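Local coordinates for protein 4-alpha-glucanotransferase (Aquifex aeolicus, PDB 1TZ7) that belongs to the amylomaltase (disproportionating enzyme) family of glucanotransferases and is built around a parallel beta/alpha barrel, at residues 110-118 with 477-485; 217-228 with 296-306. All coordinates share one frame; numbering follows the deposited sequence.

Contact 1: residues 110-118 with 477-485; sequences FPLGEALYE and GNWRWRIKE
Arg-480 lays one face of its guanidinium over the edge of the Tyr-117 ring, with CD1 of Tyr-117 4.0 Å from CZ of Arg-480. The two planes stand 81° apart, so ring and guanidinium meet in a T and do not stack flat. The arginine chain bends at chi3 (91°), which carries NH1 between two acceptors. NH1 of Arg-480 bonds OE1 of Glu-118 at 2.8 Å, on the syn side of the carboxylate, in a salt bridge. Arg-480 NH1 also bonds Ala-115 O at 3.2 Å; Arg-480 NE adds a weak bond to the same oxygen. The backbones join where Ala-115 N meets Arg-480 O at 2.9 Å, nearly straight and on a lone pair. Tyr-117 OH donates to Trp-479 O at 2.6 Å. Further along, Arg-482 NE bonds Gly-113 O at 3.0 Å from above the carbonyl plane, while its NH2 turns to Ser-35 O. Lys-484 NZ forms a salt bridge with Glu-114 OE2, with a weak hydrogen bond of 3.3 Å, and also bonds Arg-482 O. Most bonds joining the turn into helix 117-133, and its first residues, to 477-485 end on main-chain oxygens, so the join depends on backbone shape as well as charge.

Contact 2: residues 217-228 with 296-306; sequences RERGISIVGDLP and NLKLFDFLRLD
Strands 222-227 and 302-305 run parallel; the axes of these short segments come within 4.5 Å, 36° apart in direction. They are neighbours in the parallel sheet of the beta/alpha barrel, and helix 287-297 leads into the second strand. The ladder runs from Ile-223 O, which accepts from both Asp-301 N and Phe-302 N, to Leu-227 O, which accepts from Asp-306 N. Gly-225 takes part through both its N and its O. Gly-225 CA sits over the face of the Phe-300 ring, 3.6 Å from its centroid, in a CH-pi contact. Leu-299 CB lies on the opposite face, so the ring is held between the two. Ile-223 CG2 meets the ring edge at CD2 of Phe-300. Leu-227 CD1 packs on Leu-303 CD2 at 3.7 Å and on the amide of Asn-296, whose ND2 bonds Arg-292 O. On the sheet face that carries Val-224, Asp-226, Phe-302 and Arg-304, Val-224 CG2 rests on Phe-302 CB. There Asp-226 and Arg-304 run alongside each other in one direction. Asp-226 OD1 is over the guanidinium face, a long ion pair with no N-H aimed at it; this oxygen is hydrogen-bonded to Tyr-78 OH. Arg-304 NE is buried without a polar partner. Just ahead of the strands, Arg-217 NE, at the end of helix 192-218, pairs by charge alone with Asp-301 OD2, which also bridges to Arg-213. With CG of Asp-301 beside its own backbone N (chi1 -59°), the carboxylate turns back to strand 222-227, and OD1 accepts from Ile-223 N on its anti side at 2.8 Å.

In the fold
From the N terminus, the chain lays down strands 23-27 and 60-62 before reaching 110-118 at the start of helix 117-133. Helix 192-218 then leads into strand 222-227. Contact 2 closes a loop of 67 residues when strand 302-305 joins that strand. Contact 1 closes a longer loop, of 358 residues, when 477-485 returns to 110-118; contact 2 falls within it. The two do not touch: their centres are about 24 Å apart and their nearest atoms about 8 Å. Contact 2 is buried in the barrel sheet. Contact 1 is partly buried, farther from the chain centre, and ties the turn into helix 117-133 and that helix's first residues to the loop between helices 457-460 and 491-500.

Contact 1: residues 110-118 with 477-485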
loop_
_atom_site.group_PDB
_atom_site.type_symbol
_atom_site.label_atom_id
_atom_site.label_comp_id
_atom_site.label_asym_id
_atom_site.label_seq_id
_atom_site.Cartn_x
_atom_site.Cartn_y
_atom_site.Cartn_z
ATOM N N PHE A 110 -13.032 -21.375 4.811
ATOM C CA PHE A 110 -12.129 -21.956 3.817
ATOM C C PHE A 110 -10.804 -22.337 4.498
ATOM O O PHE A 110 -10.368 -21.660 5.426
ATOM C CB PHE A 110 -11.855 -20.951 2.692
ATOM C CG PHE A 110 -13.091 -20.521 1.942
ATOM C CD1 PHE A 110 -13.482 -21.182 0.784
ATOM C CD2 PHE A 110 -13.860 -19.453 2.392
ATOM C CE1 PHE A 110 -14.620 -20.785 0.091
ATOM C CE2 PHE A 110 -15.000 -19.055 1.699
ATOM C CZ PHE A 110 -15.376 -19.721 0.553
ATOM N N PRO A 111 -10.170 -23.420 4.035
ATOM C CA PRO A 111 -8.853 -23.827 4.555
ATOM C C PRO A 111 -7.764 -22.782 4.280
ATOM O O PRO A 111 -7.866 -22.026 3.303
ATOM C CB PRO A 111 -8.558 -25.128 3.787
ATOM C CG PRO A 111 -9.877 -25.571 3.253
ATOM C CD PRO A 111 -10.657 -24.338 2.994
ATOM N N LEU A 112 -6.738 -22.744 5.132
ATOM C CA LEU A 112 -5.668 -21.754 5.000
ATOM C C LEU A 112 -4.827 -22.053 3.761
ATOM O O LEU A 112 -4.133 -23.074 3.696
ATOM C CB LEU A 112 -4.767 -21.749 6.246
ATOM C CG LEU A 112 -5.413 -21.472 7.613
ATOM C CD1 LEU A 112 -4.468 -20.874 8.644
ATOM C CD2 LEU A 112 -6.778 -20.795 7.584
ATOM N N GLY A 113 -4.898 -21.162 2.781
ATOM C CA GLY A 113 -4.049 -21.238 1.609
ATOM C C GLY A 113 -3.793 -19.866 1.029
ATOM O O GLY A 113 -3.737 -18.875 1.758
ATOM N N GLU A 114 -3.644 -19.801 -0.288
ATOM C CA GLU A 114 -3.455 -18.523 -0.977
ATOM C C GLU A 114 -4.757 -17.719 -0.995
ATOM O O GLU A 114 -5.848 -18.282 -0.882
ATOM C CB GLU A 114 -2.970 -18.754 -2.410
ATOM C CG GLU A 114 -1.646 -19.503 -2.510
ATOM C CD GLU A 114 -0.462 -18.672 -2.045
ATOM O OE1 GLU A 114 0.242 -18.108 -2.908
ATOM O OE2 GLU A 114 -0.234 -18.586 -0.814
ATOM N N ALA A 115 -4.629 -16.400 -1.135
ATOM C CA ALA A 115 -5.787 -15.506 -1.141
ATOM C C ALA A 115 -6.707 -15.836 -2.303
ATOM O O ALA A 115 -6.282 -15.860 -3.462
ATOM C CB ALA A 115 -5.337 -14.066 -1.222
ATOM N N LEU A 116 -7.970 -16.093 -1.984
ATOM C CA LEU A 116 -8.942 -16.530 -2.965
ATOM C C LEU A 116 -9.737 -15.318 -3.485
ATOM O O LEU A 116 -10.929 -15.175 -3.206
ATOM C CB LEU A 116 -9.904 -17.549 -2.330
ATOM C CG LEU A 116 -9.527 -19.049 -2.275
ATOM C CD1 LEU A 116 -8.148 -19.428 -2.817
ATOM C CD2 LEU A 116 -9.869 -19.739 -0.950
ATOM N N TYR A 117 -9.057 -14.456 -4.241
ATOM C CA TYR A 117 -9.621 -13.159 -4.631
ATOM C C TYR A 117 -10.960 -13.317 -5.353
ATOM O O TYR A 117 -11.959 -12.723 -4.956
ATOM C CB TYR A 117 -8.633 -12.388 -5.509
ATOM C CG TYR A 117 -7.543 -11.702 -4.719
ATOM C CD1 TYR A 117 -6.231 -12.160 -4.761
ATOM C CD2 TYR A 117 -7.829 -10.603 -3.920
ATOM C CE1 TYR A 117 -5.233 -11.541 -4.036
ATOM C CE2 TYR A 117 -6.839 -9.971 -3.187
ATOM C CZ TYR A 117 -5.542 -10.442 -3.247
ATOM O OH TYR A 117 -4.556 -9.819 -2.521
ATOM N N GLU A 118 -10.972 -14.129 -6.411
ATOM C CA GLU A 118 -12.186 -14.357 -7.192
ATOM C C GLU A 118 -13.367 -14.662 -6.279
ATOM O O GLU A 118 -14.455 -14.069 -6.425
ATOM C CB GLU A 118 -11.989 -15.522 -8.181
ATOM C CG GLU A 118 -11.055 -15.212 -9.347
ATOM C CD GLU A 118 -9.602 -15.527 -9.035
ATOM O OE1 GLU A 118 -9.296 -15.828 -7.859
ATOM O OE2 GLU A 118 -8.763 -15.473 -9.968
ATOM N N GLY A 477 -1.132 -13.158 -10.918
ATOM C CA GLY A 477 -0.542 -14.154 -10.028
ATOM C C GLY A 477 -0.069 -13.565 -8.707
ATOM O O GLY A 477 0.344 -14.294 -7.803
ATOM N N ASN A 478 -0.138 -12.246 -8.593
ATOM C CA ASN A 478 0.488 -11.538 -7.485
ATOM C C ASN A 478 -0.477 -11.281 -6.336
ATOM O O ASN A 478 -1.693 -11.433 -6.485
ATOM C CB ASN A 478 1.066 -10.217 -7.978
ATOM C CG ASN A 478 2.026 -10.401 -9.127
ATOM O OD1 ASN A 478 3.067 -11.034 -8.983
ATOM N ND2 ASN A 478 1.676 -9.851 -10.287
ATOM N N TRP A 479 0.085 -10.891 -5.187
ATOM C CA TRP A 479 -0.691 -10.412 -4.037
ATOM C C TRP A 479 -1.481 -11.525 -3.372
ATOM O O TRP A 479 -2.443 -11.266 -2.642
ATOM C CB TRP A 479 -1.631 -9.272 -4.451
ATOM C CG TRP A 479 -1.010 -8.314 -5.409
ATOM C CD1 TRP A 479 -1.302 -8.174 -6.730
ATOM C CD2 TRP A 479 0.018 -7.367 -5.125
ATOM N NE1 TRP A 479 -0.520 -7.192 -7.289
ATOM C CE2 TRP A 479 0.303 -6.682 -6.326
ATOM C CE3 TRP A 479 0.737 -7.021 -3.972
ATOM C CZ2 TRP A 479 1.266 -5.674 -6.407
ATOM C CZ3 TRP A 479 1.691 -6.020 -4.055
ATOM C CH2 TRP A 479 1.946 -5.359 -5.266
ATOM N N ARG A 480 -1.067 -12.764 -3.607
ATOM C CA ARG A 480 -1.841 -13.909 -3.187
ATOM C C ARG A 480 -1.274 -14.591 -1.924
ATOM O O ARG A 480 -1.979 -15.348 -1.270
ATOM C CB ARG A 480 -1.951 -14.921 -4.338
ATOM C CG ARG A 480 -2.582 -14.318 -5.635
ATOM C CD ARG A 480 -3.170 -15.347 -6.605
ATOM N NE ARG A 480 -4.535 -15.586 -6.341
ATOM C CZ ARG A 480 -5.592 -15.360 -7.133
ATOM N NH1 ARG A 480 -6.741 -15.737 -6.661
ATOM N NH2 ARG A 480 -5.546 -14.715 -8.309
ATOM N N TRP A 481 -0.011 -14.322 -1.583
ATOM C CA TRP A 481 0.632 -15.064 -0.490
ATOM C C TRP A 481 -0.062 -14.817 0.832
ATOM O O TRP A 481 -0.387 -13.683 1.168
ATOM C CB TRP A 481 2.107 -14.708 -0.340
ATOM C CG TRP A 481 2.720 -15.419 0.848
ATOM C CD1 TRP A 481 3.071 -16.740 0.923
ATOM C CD2 TRP A 481 3.006 -14.859 2.136
ATOM N NE1 TRP A 481 3.574 -17.029 2.171
ATOM C CE2 TRP A 481 3.547 -15.892 2.935
ATOM C CE3 TRP A 481 2.873 -13.580 2.699
ATOM C CZ2 TRP A 481 3.950 -15.686 4.256
ATOM C CZ3 TRP A 481 3.274 -13.384 4.008
ATOM C CH2 TRP A 481 3.804 -14.433 4.771
ATOM N N ARG A 482 -0.270 -15.889 1.590
ATOM C CA ARG A 482 -0.787 -15.789 2.951
ATOM C C ARG A 482 0.031 -16.646 3.900
ATOM O O ARG A 482 0.611 -17.663 3.501
ATOM C CB ARG A 482 -2.252 -16.240 3.001
ATOM C CG ARG A 482 -3.190 -15.425 2.131
ATOM C CD ARG A 482 -4.587 -15.267 2.716
ATOM N NE ARG A 482 -5.306 -16.537 2.778
ATOM C CZ ARG A 482 -6.205 -16.851 3.711
ATOM N NH1 ARG A 482 -6.803 -18.028 3.677
ATOM N NH2 ARG A 482 -6.506 -15.987 4.680
ATOM N N ILE A 483 0.071 -16.235 5.157
ATOM C CA ILE A 483 0.562 -17.082 6.233
ATOM C C ILE A 483 -0.273 -18.349 6.309
ATOM O O ILE A 483 -1.504 -18.284 6.329
ATOM C CB ILE A 483 0.489 -16.316 7.589
ATOM C CG1 ILE A 483 1.434 -15.112 7.573
ATOM C CG2 ILE A 483 0.833 -17.241 8.746
ATOM C CD1 ILE A 483 1.088 -14.042 8.620
ATOM N N LYS A 484 0.405 -19.503 6.349
ATOM C CA LYS A 484 -0.266 -20.805 6.456
ATOM C C LYS A 484 0.143 -21.557 7.740
ATOM O O LYS A 484 -0.412 -22.611 8.052
ATOM C CB LYS A 484 0.069 -21.679 5.236
ATOM C CG LYS A 484 -0.401 -21.111 3.905
ATOM C CD LYS A 484 0.210 -21.879 2.725
ATOM C CE LYS A 484 0.352 -20.996 1.490
ATOM N NZ LYS A 484 1.426 -19.970 1.649
ATOM N N GLU A 485 1.115 -21.008 8.470
ATOM C CA GLU A 485 1.702 -21.699 9.625
ATOM C C GLU A 485 1.504 -20.878 10.901
ATOM O O GLU A 485 1.116 -19.716 10.843
ATOM C CB GLU A 485 3.203 -21.947 9.387
ATOM C CG GLU A 485 4.059 -20.674 9.404
ATOM C CD GLU A 485 5.452 -20.887 8.823
ATOM O OE1 GLU A 485 6.403 -21.090 9.611
ATOM O OE2 GLU A 485 5.594 -20.847 7.584
#

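Contact 2: residues 217-228 with 296-306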
loop_
_atom_site.group_PDB
_atom_site.type_symbol
_atom_site.label_atom_id
_atom_site.label_comp_id
_atom_site.label_asym_id
_atom_site.label_seq_id
_atom_site.Cartn_x
_atom_site.Cartn_y
_atom_site.Cartn_z
ATOM N N ARG A 217 -2.326 1.244 18.598
ATOM C CA ARG A 217 -1.774 2.477 19.183
ATOM C C ARG A 217 -1.606 2.378 20.711
ATOM O O ARG A 217 -0.636 2.899 21.275
ATOM C CB ARG A 217 -2.671 3.669 18.846
ATOM C CG ARG A 217 -2.602 4.110 17.384
ATOM C CD ARG A 217 -1.495 5.117 17.103
ATOM N NE ARG A 217 -0.194 4.516 17.299
ATOM C CZ ARG A 217 0.820 5.075 17.965
ATOM N NH1 ARG A 217 1.961 4.413 18.084
ATOM N NH2 ARG A 217 0.705 6.286 18.503
ATOM N N GLU A 218 -2.549 1.714 21.371
ATOM C CA GLU A 218 -2.501 1.554 22.827
ATOM C C GLU A 218 -1.352 0.639 23.246
ATOM O O GLU A 218 -0.933 0.646 24.407
ATOM C CB GLU A 218 -3.825 0.994 23.348
ATOM C CG GLU A 218 -4.949 2.011 23.382
ATOM C CD GLU A 218 -6.208 1.477 24.047
ATOM O OE1 GLU A 218 -6.436 0.245 23.999
ATOM O OE2 GLU A 218 -6.967 2.289 24.614
ATOM N N ARG A 219 -0.850 -0.149 22.294
ATOM C CA ARG A 219 0.287 -1.033 22.533
ATOM C C ARG A 219 1.589 -0.476 21.897
ATOM O O ARG A 219 2.582 -1.181 21.781
ATOM C CB ARG A 219 -0.023 -2.441 21.995
ATOM C CG ARG A 219 -1.039 -3.192 22.853
ATOM C CD ARG A 219 -1.784 -4.306 22.139
ATOM N NE ARG A 219 -2.784 -4.911 23.020
ATOM C CZ ARG A 219 -3.977 -4.374 23.295
ATOM N NH1 ARG A 219 -4.812 -4.998 24.116
ATOM N NH2 ARG A 219 -4.341 -3.217 22.743
ATOM N N GLY A 220 1.558 0.793 21.503
ATOM C CA GLY A 220 2.756 1.499 21.073
ATOM C C GLY A 220 3.189 1.143 19.657
ATOM O O GLY A 220 4.329 1.413 19.256
ATOM N N ILE A 221 2.282 0.539 18.900
ATOM C CA ILE A 221 2.571 0.137 17.534
ATOM C C ILE A 221 2.102 1.218 16.570
ATOM O O ILE A 221 0.917 1.584 16.558
ATOM C CB ILE A 221 1.886 -1.208 17.209
ATOM C CG1 ILE A 221 2.475 -2.326 18.080
ATOM C CG2 ILE A 221 2.059 -1.558 15.726
ATOM C CD1 ILE A 221 1.594 -3.540 18.183
ATOM N N SER A 222 3.038 1.736 15.765
ATOM C CA SER A 222 2.716 2.693 14.715
ATOM C C SER A 222 2.550 1.958 13.393
ATOM O O SER A 222 3.310 1.037 13.085
ATOM C CB SER A 222 3.829 3.746 14.584
ATOM O OG SER A 222 3.946 4.528 15.749
ATOM N N ILE A 223 1.561 2.365 12.614
ATOM C CA ILE A 223 1.270 1.705 11.368
ATOM C C ILE A 223 1.802 2.509 10.201
ATOM O O ILE A 223 1.485 3.692 10.040
ATOM C CB ILE A 223 -0.255 1.461 11.215
ATOM C CG1 ILE A 223 -0.798 0.725 12.448
ATOM C CG2 ILE A 223 -0.530 0.644 9.948
ATOM C CD1 ILE A 223 -2.322 0.593 12.483
ATOM N N VAL A 224 2.627 1.859 9.390
ATOM C CA VAL A 224 3.126 2.442 8.169
ATOM C C VAL A 224 2.215 2.048 7.007
ATOM O O VAL A 224 2.136 0.885 6.636
ATOM C CB VAL A 224 4.570 1.970 7.875
ATOM C CG1 VAL A 224 5.109 2.632 6.619
ATOM C CG2 VAL A 224 5.478 2.255 9.072
ATOM N N GLY A 225 1.524 3.028 6.455
ATOM C CA GLY A 225 0.704 2.822 5.293
ATOM C C GLY A 225 1.408 3.260 4.038
ATOM O O GLY A 225 2.515 3.780 4.085
ATOM N N ASP A 226 0.755 3.052 2.911
ATOM C CA ASP A 226 1.407 3.125 1.621
ATOM C C ASP A 226 0.559 3.952 0.663
ATOM O O ASP A 226 -0.606 3.634 0.421
ATOM C CB ASP A 226 1.606 1.718 1.062
ATOM C CG ASP A 226 2.631 1.671 -0.054
ATOM O OD1 ASP A 226 3.265 0.601 -0.233
ATOM O OD2 ASP A 226 2.871 2.644 -0.805
ATOM N N LEU A 227 1.148 5.019 0.132
ATOM C CA LEU A 227 0.449 5.922 -0.791
ATOM C C LEU A 227 1.006 5.767 -2.189
ATOM O O LEU A 227 2.117 6.213 -2.467
ATOM C CB LEU A 227 0.620 7.377 -0.341
ATOM C CG LEU A 227 -0.514 7.959 0.491
ATOM C CD1 LEU A 227 -0.492 7.372 1.885
ATOM C CD2 LEU A 227 -0.414 9.481 0.540
ATOM N N PRO A 228 0.243 5.139 -3.079
ATOM C CA PRO A 228 0.627 5.063 -4.484
ATOM C C PRO A 228 0.779 6.452 -5.085
ATOM O O PRO A 228 0.028 7.347 -4.728
ATOM C CB PRO A 228 -0.551 4.317 -5.132
ATOM C CG PRO A 228 -1.217 3.611 -4.015
ATOM C CD PRO A 228 -1.036 4.460 -2.818
ATOM N N ASN A 296 -5.272 9.863 4.845
ATOM C CA ASN A 296 -4.475 8.686 5.152
ATOM C C ASN A 296 -3.936 8.698 6.600
ATOM O O ASN A 296 -3.678 7.644 7.177
ATOM C CB ASN A 296 -3.322 8.554 4.152
ATOM C CG ASN A 296 -3.756 7.883 2.835
ATOM O OD1 ASN A 296 -3.838 6.661 2.749
ATOM N ND2 ASN A 296 -4.024 8.692 1.816
ATOM N N LEU A 297 -3.790 9.891 7.183
ATOM C CA LEU A 297 -3.369 10.011 8.591
ATOM C C LEU A 297 -4.496 9.629 9.573
ATOM O O LEU A 297 -4.245 9.445 10.758
ATOM C CB LEU A 297 -2.875 11.435 8.895
ATOM C CG LEU A 297 -1.458 11.787 8.407
ATOM C CD1 LEU A 297 -1.144 13.255 8.709
ATOM C CD2 LEU A 297 -0.409 10.875 9.042
ATOM N N LYS A 298 -5.735 9.520 9.072
ATOM C CA LYS A 298 -6.829 8.896 9.851
ATOM C C LYS A 298 -6.547 7.410 10.072
ATOM O O LYS A 298 -6.978 6.823 11.073
ATOM C CB LYS A 298 -8.172 9.047 9.126
ATOM C CG LYS A 298 -8.680 10.469 9.015
ATOM C CD LYS A 298 -10.015 10.512 8.237
ATOM C CE LYS A 298 -10.640 11.910 8.245
ATOM N NZ LYS A 298 -11.430 12.161 9.480
ATOM N N LEU A 299 -5.830 6.808 9.125
ATOM C CA LEU A 299 -5.580 5.375 9.130
ATOM C C LEU A 299 -4.197 5.044 9.680
ATOM O O LEU A 299 -4.040 4.094 10.445
ATOM C CB LEU A 299 -5.710 4.818 7.710
ATOM C CG LEU A 299 -6.970 5.240 6.948
ATOM C CD1 LEU A 299 -6.935 4.712 5.520
ATOM C CD2 LEU A 299 -8.224 4.752 7.674
ATOM N N PHE A 300 -3.193 5.831 9.279
ATOM C CA PHE A 300 -1.792 5.456 9.464
ATOM C C PHE A 300 -1.022 6.518 10.235
ATOM O O PHE A 300 -1.428 7.675 10.294
ATOM C CB PHE A 300 -1.119 5.235 8.114
ATOM C CG PHE A 300 -1.924 4.405 7.164
ATOM C CD1 PHE A 300 -2.357 4.931 5.958
ATOM C CD2 PHE A 300 -2.248 3.091 7.473
ATOM C CE1 PHE A 300 -3.099 4.162 5.077
ATOM C CE2 PHE A 300 -2.989 2.323 6.597
ATOM C CZ PHE A 300 -3.415 2.859 5.398
ATOM N N ASP A 301 0.099 6.110 10.817
ATOM C CA ASP A 301 1.016 7.035 11.466
ATOM C C ASP A 301 2.067 7.536 10.490
ATOM O O ASP A 301 2.429 8.716 10.500
ATOM C CB ASP A 301 1.680 6.351 12.644
ATOM C CG ASP A 301 0.689 5.876 13.658
ATOM O OD1 ASP A 301 0.297 4.688 13.598
ATOM O OD2 ASP A 301 0.219 6.623 14.541
ATOM N N PHE A 302 2.556 6.638 9.644
ATOM C CA PHE A 302 3.508 7.007 8.611
ATOM C C PHE A 302 2.970 6.698 7.217
ATOM O O PHE A 302 2.236 5.723 7.014
ATOM C CB PHE A 302 4.840 6.288 8.838
ATOM C CG PHE A 302 5.551 6.708 10.112
ATOM C CD1 PHE A 302 6.366 7.832 10.130
ATOM C CD2 PHE A 302 5.395 5.980 11.281
ATOM C CE1 PHE A 302 7.020 8.223 11.300
ATOM C CE2 PHE A 302 6.045 6.367 12.453
ATOM C CZ PHE A 302 6.860 7.492 12.456
ATOM N N LEU A 303 3.341 7.533 6.261
ATOM C CA LEU A 303 2.920 7.373 4.890
ATOM C C LEU A 303 4.124 7.142 4.010
ATOM O O LEU A 303 4.929 8.047 3.795
ATOM C CB LEU A 303 2.168 8.621 4.419
ATOM C CG LEU A 303 1.055 9.105 5.339
ATOM C CD1 LEU A 303 0.419 10.370 4.783
ATOM C CD2 LEU A 303 0.012 8.019 5.538
ATOM N N ARG A 304 4.253 5.923 3.507
ATOM C CA ARG A 304 5.304 5.592 2.565
ATOM C C ARG A 304 4.942 6.114 1.189
ATOM O O ARG A 304 3.906 5.754 0.634
ATOM C CB ARG A 304 5.517 4.078 2.514
ATOM C CG ARG A 304 6.886 3.668 1.998
ATOM C CD ARG A 304 6.989 2.205 1.616
ATOM N NE ARG A 304 6.707 1.990 0.200
ATOM C CZ ARG A 304 6.944 0.856 -0.449
ATOM N NH1 ARG A 304 6.651 0.760 -1.742
ATOM N NH2 ARG A 304 7.472 -0.187 0.190
ATOM N N LEU A 305 5.797 6.972 0.642
ATOM C CA LEU A 305 5.518 7.627 -0.620
ATOM C C LEU A 305 6.073 6.812 -1.778
ATOM O O LEU A 305 7.270 6.888 -2.109
ATOM C CB LEU A 305 6.093 9.038 -0.626
ATOM C CG LEU A 305 5.525 9.976 0.460
ATOM C CD1 LEU A 305 6.252 11.297 0.450
ATOM C CD2 LEU A 305 4.011 10.191 0.269
ATOM N N ASP A 306 5.195 6.024 -2.382
ATOM C CA ASP A 306 5.529 5.213 -3.536
ATOM C C ASP A 306 6.092 6.074 -4.684
ATOM O O ASP A 306 5.555 7.126 -5.002
ATOM C CB ASP A 306 4.277 4.463 -4.000
ATOM C CG ASP A 306 4.492 3.696 -5.270
ATOM O OD1 ASP A 306 5.270 2.715 -5.251
ATOM O OD2 ASP A 306 3.914 3.993 -6.348
HETATM O O HOH W 1 2.897 7.232 15.603
HETATM O O HOH W 2 -3.063 4.686 0.902
HETATM O O HOH W 3 3.668 8.686 -3.527
#